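Local coordinates for protein CymD (PDB 6Z34) that forms an outer-membrane channel of the FadL family that serves the uptake of monoaromatic hydrocarbons, at residues 241-246 with 275-280; 91-96 with 143-148. All coordinates share one frame; numbering follows the deposited sequence.

Interaction 1: 241-246 with 275-280; sequences NFKTHV and NFEMPA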
loop_
_atom_site.group_PDB
_atom_site.type_symbol
_atom_site.label_atom_id
_atom_site.label_comp_id
_atom_site.label_asym_id
_atom_site.label_seq_id
_atom_site.Cartn_x
_atom_site.Cartn_y
_atom_site.Cartn_z
ATOM N N ASN A 241 -5.472 -2.030 -12.103
ATOM C CA ASN A 241 -5.883 -1.527 -10.803
ATOM C C ASN A 241 -6.307 -0.070 -10.966
ATOM O O ASN A 241 -5.557 0.740 -11.516
ATOM C CB ASN A 241 -4.729 -1.678 -9.814
ATOM C CG ASN A 241 -5.188 -1.677 -8.386
ATOM O OD1 ASN A 241 -5.186 -2.717 -7.736
ATOM N ND2 ASN A 241 -5.564 -0.508 -7.873
ATOM N N PHE A 242 -7.522 0.248 -10.538
ATOM C CA PHE A 242 -8.071 1.575 -10.776
ATOM C C PHE A 242 -7.417 2.605 -9.866
ATOM O O PHE A 242 -6.834 2.268 -8.836
ATOM C CB PHE A 242 -9.576 1.596 -10.530
ATOM C CG PHE A 242 -10.340 0.623 -11.360
ATOM C CD1 PHE A 242 -9.952 0.344 -12.654
ATOM C CD2 PHE A 242 -11.459 -0.004 -10.851
ATOM C CE1 PHE A 242 -10.668 -0.550 -13.425
ATOM C CE2 PHE A 242 -12.183 -0.905 -11.623
ATOM C CZ PHE A 242 -11.787 -1.176 -12.902
ATOM N N LYS A 243 -7.524 3.880 -10.260
ATOM C CA LYS A 243 -7.101 4.961 -9.383
ATOM C C LYS A 243 -8.043 5.051 -8.190
ATOM O O LYS A 243 -9.267 5.098 -8.354
ATOM C CB LYS A 243 -7.067 6.294 -10.130
ATOM C CG LYS A 243 -6.339 6.249 -11.452
ATOM C CD LYS A 243 -6.033 7.639 -11.960
ATOM C CE LYS A 243 -6.053 7.676 -13.475
ATOM N NZ LYS A 243 -5.654 9.013 -13.992
ATOM N N THR A 244 -7.479 5.068 -6.989
ATOM C CA THR A 244 -8.300 5.104 -5.785
ATOM C C THR A 244 -8.667 6.550 -5.487
ATOM O O THR A 244 -7.782 7.375 -5.251
ATOM C CB THR A 244 -7.556 4.482 -4.600
ATOM O OG1 THR A 244 -7.070 3.169 -4.949
ATOM C CG2 THR A 244 -8.472 4.380 -3.397
ATOM N N HIS A 245 -9.956 6.873 -5.511
ATOM C CA HIS A 245 -10.366 8.221 -5.144
ATOM C C HIS A 245 -10.626 8.273 -3.644
ATOM O O HIS A 245 -11.705 7.898 -3.179
ATOM C CB HIS A 245 -11.586 8.688 -5.920
ATOM C CG HIS A 245 -11.758 10.175 -5.861
ATOM N ND1 HIS A 245 -10.760 11.009 -5.395
ATOM C CD2 HIS A 245 -12.793 10.980 -6.192
ATOM C CE1 HIS A 245 -11.171 12.261 -5.451
ATOM N NE2 HIS A 245 -12.401 12.273 -5.931
ATOM N N VAL A 246 -9.652 8.786 -2.882
ATOM C CA VAL A 246 -9.818 8.779 -1.426
ATOM C C VAL A 246 -10.673 9.941 -0.931
ATOM O O VAL A 246 -11.311 9.821 0.120
ATOM C CB VAL A 246 -8.478 8.783 -0.664
ATOM C CG1 VAL A 246 -7.473 7.815 -1.290
ATOM C CG2 VAL A 246 -7.937 10.147 -0.556
ATOM N N ASN A 275 -6.585 16.771 -2.379
ATOM C CA ASN A 275 -6.579 15.938 -3.580
ATOM C C ASN A 275 -5.605 14.781 -3.418
ATOM O O ASN A 275 -4.408 14.907 -3.686
ATOM C CB ASN A 275 -6.247 16.757 -4.822
ATOM C CG ASN A 275 -7.293 17.822 -5.123
ATOM O OD1 ASN A 275 -8.486 17.519 -5.226
ATOM N ND2 ASN A 275 -6.853 19.061 -5.290
ATOM N N PHE A 276 -6.131 13.652 -2.975
ATOM C CA PHE A 276 -5.459 12.379 -3.110
ATOM C C PHE A 276 -6.160 11.561 -4.179
ATOM O O PHE A 276 -7.373 11.662 -4.390
ATOM C CB PHE A 276 -5.449 11.604 -1.803
ATOM C CG PHE A 276 -4.194 11.747 -1.033
ATOM C CD1 PHE A 276 -3.536 10.629 -0.549
ATOM C CD2 PHE A 276 -3.677 13.001 -0.770
ATOM C CE1 PHE A 276 -2.361 10.758 0.180
ATOM C CE2 PHE A 276 -2.511 13.145 -0.044
ATOM C CZ PHE A 276 -1.846 12.021 0.434
ATOM N N GLU A 277 -5.367 10.761 -4.861
ATOM C CA GLU A 277 -5.870 9.823 -5.842
ATOM C C GLU A 277 -4.735 8.844 -6.032
ATOM O O GLU A 277 -3.832 9.101 -6.834
ATOM C CB GLU A 277 -6.262 10.520 -7.150
ATOM C CG GLU A 277 -6.778 9.582 -8.248
ATOM C CD GLU A 277 -7.403 10.331 -9.418
ATOM O OE1 GLU A 277 -6.778 11.304 -9.890
ATOM O OE2 GLU A 277 -8.505 9.943 -9.872
ATOM N N MET A 278 -4.722 7.773 -5.249
ATOM C CA MET A 278 -3.714 6.753 -5.463
ATOM C C MET A 278 -3.725 6.352 -6.932
ATOM O O MET A 278 -4.784 6.373 -7.574
ATOM C CB MET A 278 -3.952 5.550 -4.559
ATOM C CG MET A 278 -4.516 5.954 -3.233
ATOM S SD MET A 278 -4.237 4.661 -2.039
ATOM C CE MET A 278 -2.576 5.000 -1.475
ATOM N N PRO A 279 -2.572 6.069 -7.516
ATOM C CA PRO A 279 -2.520 5.876 -8.957
ATOM C C PRO A 279 -2.993 4.492 -9.358
ATOM O O PRO A 279 -2.841 3.514 -8.624
ATOM C CB PRO A 279 -1.036 6.074 -9.280
ATOM C CG PRO A 279 -0.339 5.630 -8.032
ATOM C CD PRO A 279 -1.248 5.935 -6.883
ATOM N N ALA A 280 -3.594 4.444 -10.543
ATOM C CA ALA A 280 -3.816 3.233 -11.313
ATOM C C ALA A 280 -2.532 2.433 -11.448
ATOM O O ALA A 280 -1.443 2.985 -11.297
ATOM C CB ALA A 280 -4.352 3.586 -12.701
#
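Phe276 begins the contact with its carbonyl: the O lies in the plane of the His245 imidazole, at the ring edge, 3.6 Å from ND1. Glu277 comes next. Its CA approaches Thr244 O at 3.2 Å, while its CG leans on Lys243 CB at 3.8 Å. The two charged ends stay apart, Lys243 NZ being 4.8 Å from Glu277 OE1, and the amine has a weak bond to the carbonyl of Asp307. Met278 lies alongside Thr244, both side chains pointing the same way, with CG 3.6 Å from Thr244 CB; Val246 crosses this methionine at about a right angle. The Thr244 hydroxyl is hydrogen-bonded to Arg138, outside the two segments. Met278 O accepts the bent bond (136°) from Thr244 N at 3.1 Å, the donor standing above the carbonyl plane. Pro279 turns away onto Trp305 and Val308. Lys243 CG lies 3.5 Å from Ala280 CB, since that CG is anti to the carbonyl carbon (chi1 -49°); Ala280 CA meets Asn241 O at 3.0 Å. With the two runs 172° apart but joined by a bent bond, this is an irregular antiparallel interval in a beta-barrel wall, where the connection between strands 265-273 and 281-289 runs alongside strand 234-259.

Interaction 2: 91-96 with 143-148; sequences GERYAL and AAYQVN
Tyr94, Ala95 and Leu96 pair with Tyr145, Ala144 and Ala143 in an antiparallel beta contact at one end of the barrel wall, where strand 94-107 starts and strand 131-146 finishes. Ala95 and Ala144 are the hydrogen-bonded pair, with Ala95 N 2.9 Å from Ala144 O and Ala144 N 2.8 Å from Ala95 O. Their methyls share the buried face, against Leu37 and Thr38. On the other face, Tyr145 CG is anti to the backbone N (chi1 180°), which brings its ring against one face of the Tyr94 ring: Tyr145 CD1 sits over the centre of that ring, 3.5 Å from Tyr94 CZ, the planes inclined by 52°. Past the last paired residues the bonding continues through Arg93. Its O takes the N-H of Gln146 at 3.0 Å; its side chain, bent at chi3 (108°), returns NE to Gln146 O at 3.2 Å, nearly along the C=O axis, and sends NH2 to Val147 O at 3.0 Å, in the guanidinium plane. Arg93 CB also packs 3.7 Å from Tyr145 CE1. A leucine in place of Arg93 would probably leave the carbonyls of Gln146 and Val147 without these side-chain donors. The type II' turn from Gly91 to Tyr94 joins strand 80-91 to strand 94-107 as a tight beta hairpin, as in the up-and-down meander of outer-membrane barrels.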
loop_
_atom_site.group_PDB
_atom_site.type_symbol
_atom_site.label_atom_id
_atom_site.label_comp_id
_atom_site.label_asym_id
_atom_site.label_seq_id
_atom_site.Cartn_x
_atom_site.Cartn_y
_atom_site.Cartn_z
ATOM N N GLY A 91 -17.435 -22.006 -5.578
ATOM C CA GLY A 91 -18.303 -23.078 -6.042
ATOM C C GLY A 91 -18.543 -23.022 -7.537
ATOM O O GLY A 91 -18.779 -21.957 -8.113
ATOM N N GLU A 92 -18.527 -24.201 -8.158
ATOM C CA GLU A 92 -18.757 -24.325 -9.594
ATOM C C GLU A 92 -17.782 -23.395 -10.304
ATOM O O GLU A 92 -16.567 -23.532 -10.120
ATOM C CB GLU A 92 -20.223 -24.021 -9.940
ATOM C CG GLU A 92 -20.632 -24.144 -11.437
ATOM C CD GLU A 92 -21.078 -22.810 -12.038
ATOM O OE1 GLU A 92 -21.684 -22.801 -13.132
ATOM O OE2 GLU A 92 -20.835 -21.768 -11.399
ATOM N N ARG A 93 -18.293 -22.423 -11.068
ATOM C CA ARG A 93 -17.481 -21.511 -11.876
ATOM C C ARG A 93 -17.196 -20.187 -11.194
ATOM O O ARG A 93 -16.487 -19.362 -11.769
ATOM C CB ARG A 93 -18.178 -21.213 -13.207
ATOM C CG ARG A 93 -18.294 -22.404 -14.150
ATOM C CD ARG A 93 -19.331 -22.127 -15.245
ATOM N NE ARG A 93 -18.739 -21.899 -16.556
ATOM C CZ ARG A 93 -18.685 -22.799 -17.522
ATOM N NH1 ARG A 93 -19.176 -24.005 -17.334
ATOM N NH2 ARG A 93 -18.127 -22.494 -18.679
ATOM N N TYR A 94 -17.757 -19.940 -10.013
ATOM C CA TYR A 94 -17.679 -18.631 -9.392
ATOM C C TYR A 94 -16.789 -18.684 -8.163
ATOM O O TYR A 94 -16.654 -19.727 -7.509
ATOM C CB TYR A 94 -19.055 -18.106 -8.969
ATOM C CG TYR A 94 -19.970 -17.720 -10.114
ATOM C CD1 TYR A 94 -20.717 -18.680 -10.793
ATOM C CD2 TYR A 94 -20.107 -16.392 -10.493
ATOM C CE1 TYR A 94 -21.566 -18.314 -11.839
ATOM C CE2 TYR A 94 -20.940 -16.019 -11.530
ATOM C CZ TYR A 94 -21.663 -16.972 -12.202
ATOM O OH TYR A 94 -22.504 -16.571 -13.220
ATOM N N ALA A 95 -16.176 -17.535 -7.877
ATOM C CA ALA A 95 -15.557 -17.248 -6.599
ATOM C C ALA A 95 -16.124 -15.932 -6.111
ATOM O O ALA A 95 -16.312 -15.009 -6.907
ATOM C CB ALA A 95 -14.048 -17.143 -6.707
ATOM N N LEU A 96 -16.442 -15.869 -4.809
ATOM C CA LEU A 96 -16.910 -14.662 -4.140
ATOM C C LEU A 96 -16.020 -14.420 -2.939
ATOM O O LEU A 96 -15.696 -15.356 -2.198
ATOM C CB LEU A 96 -18.344 -14.768 -3.656
ATOM C CG LEU A 96 -19.365 -15.154 -4.723
ATOM C CD1 LEU A 96 -20.692 -15.515 -4.042
ATOM C CD2 LEU A 96 -19.541 -14.035 -5.722
ATOM N N ALA A 143 -15.263 -10.873 -6.962
ATOM C CA ALA A 143 -15.926 -11.983 -7.624
ATOM C C ALA A 143 -15.064 -12.421 -8.793
ATOM O O ALA A 143 -14.320 -11.618 -9.361
ATOM C CB ALA A 143 -17.329 -11.592 -8.108
ATOM N N ALA A 144 -15.174 -13.701 -9.159
ATOM C CA ALA A 144 -14.423 -14.214 -10.289
ATOM C C ALA A 144 -15.236 -15.319 -10.956
ATOM O O ALA A 144 -16.122 -15.928 -10.347
ATOM C CB ALA A 144 -13.039 -14.716 -9.863
ATOM N N TYR A 145 -14.938 -15.556 -12.231
ATOM C CA TYR A 145 -15.761 -16.441 -13.040
ATOM C C TYR A 145 -14.883 -17.123 -14.073
ATOM O O TYR A 145 -14.068 -16.461 -14.728
ATOM C CB TYR A 145 -16.896 -15.662 -13.721
ATOM C CG TYR A 145 -17.808 -16.512 -14.589
ATOM C CD1 TYR A 145 -18.727 -17.395 -14.019
ATOM C CD2 TYR A 145 -17.756 -16.429 -15.983
ATOM C CE1 TYR A 145 -19.568 -18.167 -14.817
ATOM C CE2 TYR A 145 -18.590 -17.203 -16.794
ATOM C CZ TYR A 145 -19.489 -18.077 -16.202
ATOM O OH TYR A 145 -20.332 -18.845 -16.983
ATOM N N GLN A 146 -15.048 -18.447 -14.197
ATOM C CA GLN A 146 -14.412 -19.225 -15.261
ATOM C C GLN A 146 -15.299 -19.141 -16.489
ATOM O O GLN A 146 -16.342 -19.796 -16.557
ATOM C CB GLN A 146 -14.225 -20.682 -14.859
ATOM C CG GLN A 146 -13.014 -20.974 -14.009
ATOM C CD GLN A 146 -13.007 -22.409 -13.525
ATOM O OE1 GLN A 146 -14.063 -22.997 -13.304
ATOM N NE2 GLN A 146 -11.820 -22.982 -13.364
ATOM N N VAL A 147 -14.891 -18.328 -17.463
ATOM C CA VAL A 147 -15.632 -18.266 -18.716
ATOM C C VAL A 147 -15.583 -19.615 -19.423
ATOM O O VAL A 147 -16.611 -20.138 -19.875
ATOM C CB VAL A 147 -15.086 -17.140 -19.603
ATOM C CG1 VAL A 147 -15.767 -17.187 -20.948
ATOM C CG2 VAL A 147 -15.269 -15.754 -18.896
ATOM N N ASN A 148 -14.405 -20.218 -19.486
ATOM C CA ASN A 148 -14.258 -21.557 -20.039
ATOM C C ASN A 148 -13.016 -22.171 -19.409
ATOM O O ASN A 148 -12.484 -21.639 -18.426
ATOM C CB ASN A 148 -14.161 -21.513 -21.572
ATOM C CG ASN A 148 -13.062 -20.585 -22.047
ATOM O OD1 ASN A 148 -11.901 -20.743 -21.672
ATOM N ND2 ASN A 148 -13.429 -19.593 -22.851
#

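The two contacts show how one barrel wall can be regular in one place and broken in another. Along the chain they come in series: interaction 2 closes before interaction 1 opens. Their centres lie 27 Å apart and their nearest atoms about 11 Å, so they do not touch. Interaction 2 joins adjacent strands 94-107 and 131-146 at a barrel end; interaction 1 lies nearer the centre of the chain, on strand 234-259. Antiparallel pairing leads from one to the other through strands 131-146, 151-171, 198-229 and 234-259 in turn, which places both in the same channel wall. Separately, side chains of strand 151-171, Val160 and Thr162, touch interaction 1.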